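Local coordinates for protein scribble homolog (Homo sapiens, PDB 6EEY) that uses its PDZ domains to bind C-terminal peptide ligands, among them that of the alpha1D-adrenergic receptor, and probably acts as a scaffold in cell polarity, at residues G39-K44 / G60-E65. The protein carries 1 engineered substitution. Sequence-based numbering, arbitrary orientation.
Sequences GIFISK and GLRLLE
Leu-63 N donates a backbone hydrogen bond to Ile-40 O at 2.8 Å, almost straight at 176°. Two more backbone bonds join segments 39-44 and 60-65. Ile-42 N donates to Leu-61 O at 2.9 Å, and Gly-60 N reaches Ile-42 O at 2.8 Å. One water bridges the segments: it accepts from Ile-40 N and Arg-62 NE and donates to Leu-63 O. It lies in the guanidinium plane. These are neighbouring antiparallel strands of the PDZ fold. Strand 19-23 pairs with the other edge of strand 40-45. Strand 19-23 probably corresponds to the strand that pairs with the peptide ligand in PDZ domains. Phe-41 and Arg-62 form a non-hydrogen-bonded pair, their side chains on one face of the sheet. Arg-62 CD sits over the Phe-41 ring, 4.0 Å from its centroid, a CH-pi contact. The Arg-62 chain bends at chi2 (83°), and its guanidinium lays one face on Gly-39 CA, 3.5 Å from NE. Replacing Arg-62 by alanine is likely to remove the CD contact over the ring and leave the water without its NE donor. Ile-42 and Leu-61 run side by side, CD1 of Ile-42 being 4.0 Å from CB of Leu-61. On the buried face, Ile-40 and Leu-63 both touch Leu-71.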
loop_
_atom_site.group_PDB
_atom_site.type_symbol
_atom_site.label_atom_id
_atom_site.label_comp_id
_atom_site.label_asym_id
_atom_site.label_seq_id
_atom_site.Cartn_x
_atom_site.Cartn_y
_atom_site.Cartn_z
ATOM N N GLY A 39 -0.974 8.180 -7.716
ATOM C CA GLY A 39 -0.327 7.394 -6.689
ATOM C C GLY A 39 -1.313 6.735 -5.748
ATOM O O GLY A 39 -2.474 7.138 -5.619
ATOM N N ILE A 40 -0.830 5.692 -5.103
ATOM C CA ILE A 40 -1.565 4.977 -4.075
ATOM C C ILE A 40 -1.044 5.459 -2.733
ATOM O O ILE A 40 0.174 5.533 -2.532
ATOM C CB ILE A 40 -1.351 3.465 -4.204
ATOM C CG1 ILE A 40 -1.847 2.958 -5.554
ATOM C CG2 ILE A 40 -2.029 2.739 -3.057
ATOM C CD1 ILE A 40 -3.263 3.243 -5.813
ATOM N N PHE A 41 -1.953 5.768 -1.816
ATOM C CA PHE A 41 -1.610 6.275 -0.503
ATOM C C PHE A 41 -2.318 5.485 0.574
ATOM O O PHE A 41 -3.417 4.979 0.368
ATOM C CB PHE A 41 -2.005 7.747 -0.357
ATOM C CG PHE A 41 -1.288 8.640 -1.313
ATOM C CD1 PHE A 41 -1.766 8.828 -2.593
ATOM C CD2 PHE A 41 -0.121 9.259 -0.943
ATOM C CE1 PHE A 41 -1.089 9.645 -3.491
ATOM C CE2 PHE A 41 0.565 10.072 -1.842
ATOM C CZ PHE A 41 0.071 10.255 -3.122
ATOM N N ILE A 42 -1.686 5.393 1.725
ATOM C CA ILE A 42 -2.307 4.744 2.871
ATOM C C ILE A 42 -3.366 5.669 3.442
ATOM O O ILE A 42 -3.067 6.814 3.797
ATOM C CB ILE A 42 -1.264 4.399 3.946
ATOM C CG1 ILE A 42 -0.189 3.498 3.350
ATOM C CG2 ILE A 42 -1.943 3.770 5.151
ATOM C CD1 ILE A 42 0.808 2.979 4.372
ATOM N N SER A 43 -4.599 5.168 3.560
ATOM C CA SER A 43 -5.691 5.970 4.083
ATOM C C SER A 43 -6.129 5.566 5.479
ATOM O O SER A 43 -6.776 6.372 6.155
ATOM C CB SER A 43 -6.893 5.918 3.137
ATOM O OG SER A 43 -7.263 4.576 2.978
ATOM N N LYS A 44 -5.769 4.372 5.941
ATOM C CA LYS A 44 -6.078 3.930 7.289
ATOM C C LYS A 44 -5.048 2.886 7.690
ATOM O O LYS A 44 -4.593 2.089 6.866
ATOM C CB LYS A 44 -7.478 3.319 7.369
ATOM C CG LYS A 44 -8.618 4.238 6.977
ATOM C CD LYS A 44 -9.955 3.549 7.208
ATOM C CE LYS A 44 -11.121 4.456 6.865
ATOM N NZ LYS A 44 -12.413 3.715 6.973
ATOM N N GLY A 60 -1.146 8.550 4.974
ATOM C CA GLY A 60 -0.527 9.563 4.154
ATOM C C GLY A 60 0.704 9.102 3.419
ATOM O O GLY A 60 1.137 9.786 2.482
ATOM N N LEU A 61 1.277 7.973 3.789
ATOM C CA LEU A 61 2.424 7.480 3.055
ATOM C C LEU A 61 2.021 7.066 1.650
ATOM O O LEU A 61 0.951 6.493 1.426
ATOM C CB LEU A 61 3.044 6.272 3.747
ATOM C CG LEU A 61 3.673 6.565 5.100
ATOM C CD1 LEU A 61 4.249 5.301 5.673
ATOM C CD2 LEU A 61 4.738 7.636 5.026
ATOM N N ARG A 62 2.891 7.372 0.700
ATOM C CA ARG A 62 2.781 6.885 -0.664
ATOM C C ARG A 62 3.285 5.452 -0.705
ATOM O O ARG A 62 4.356 5.152 -0.172
ATOM C CB ARG A 62 3.645 7.785 -1.551
ATOM C CG ARG A 62 3.845 7.352 -2.995
ATOM C CD ARG A 62 2.694 7.783 -3.828
ATOM N NE ARG A 62 2.868 7.458 -5.242
ATOM C CZ ARG A 62 3.285 8.292 -6.189
ATOM N NH1 ARG A 62 3.630 9.543 -5.907
ATOM N NH2 ARG A 62 3.342 7.860 -7.439
ATOM N N LEU A 63 2.507 4.561 -1.300
ATOM C CA LEU A 63 2.834 3.147 -1.382
ATOM C C LEU A 63 3.147 2.830 -2.836
ATOM O O LEU A 63 2.259 2.905 -3.694
ATOM C CB LEU A 63 1.638 2.350 -0.897
ATOM C CG LEU A 63 1.819 0.851 -0.913
ATOM C CD1 LEU A 63 2.955 0.394 -0.023
ATOM C CD2 LEU A 63 0.523 0.192 -0.472
ATOM N N LEU A 64 4.408 2.505 -3.117
ATOM C CA LEU A 64 4.872 2.274 -4.477
ATOM C C LEU A 64 4.897 0.808 -4.873
ATOM O O LEU A 64 4.645 0.487 -6.042
ATOM C CB LEU A 64 6.275 2.841 -4.674
ATOM C CG LEU A 64 6.389 4.360 -4.594
ATOM C CD1 LEU A 64 7.831 4.799 -4.581
ATOM C CD2 LEU A 64 5.675 5.024 -5.761
ATOM N N GLU A 65 5.208 -0.082 -3.944
ATOM C CA GLU A 65 5.330 -1.491 -4.239
ATOM C C GLU A 65 4.888 -2.271 -3.020
ATOM O O GLU A 65 5.042 -1.813 -1.883
ATOM C CB GLU A 65 6.765 -1.934 -4.540
ATOM C CG GLU A 65 7.373 -1.247 -5.726
ATOM C CD GLU A 65 8.750 -1.765 -6.102
ATOM O OE1 GLU A 65 9.231 -1.370 -7.182
ATOM O OE2 GLU A 65 9.346 -2.555 -5.356
HETATM O O HOH W 1 1.894 4.838 -5.642
#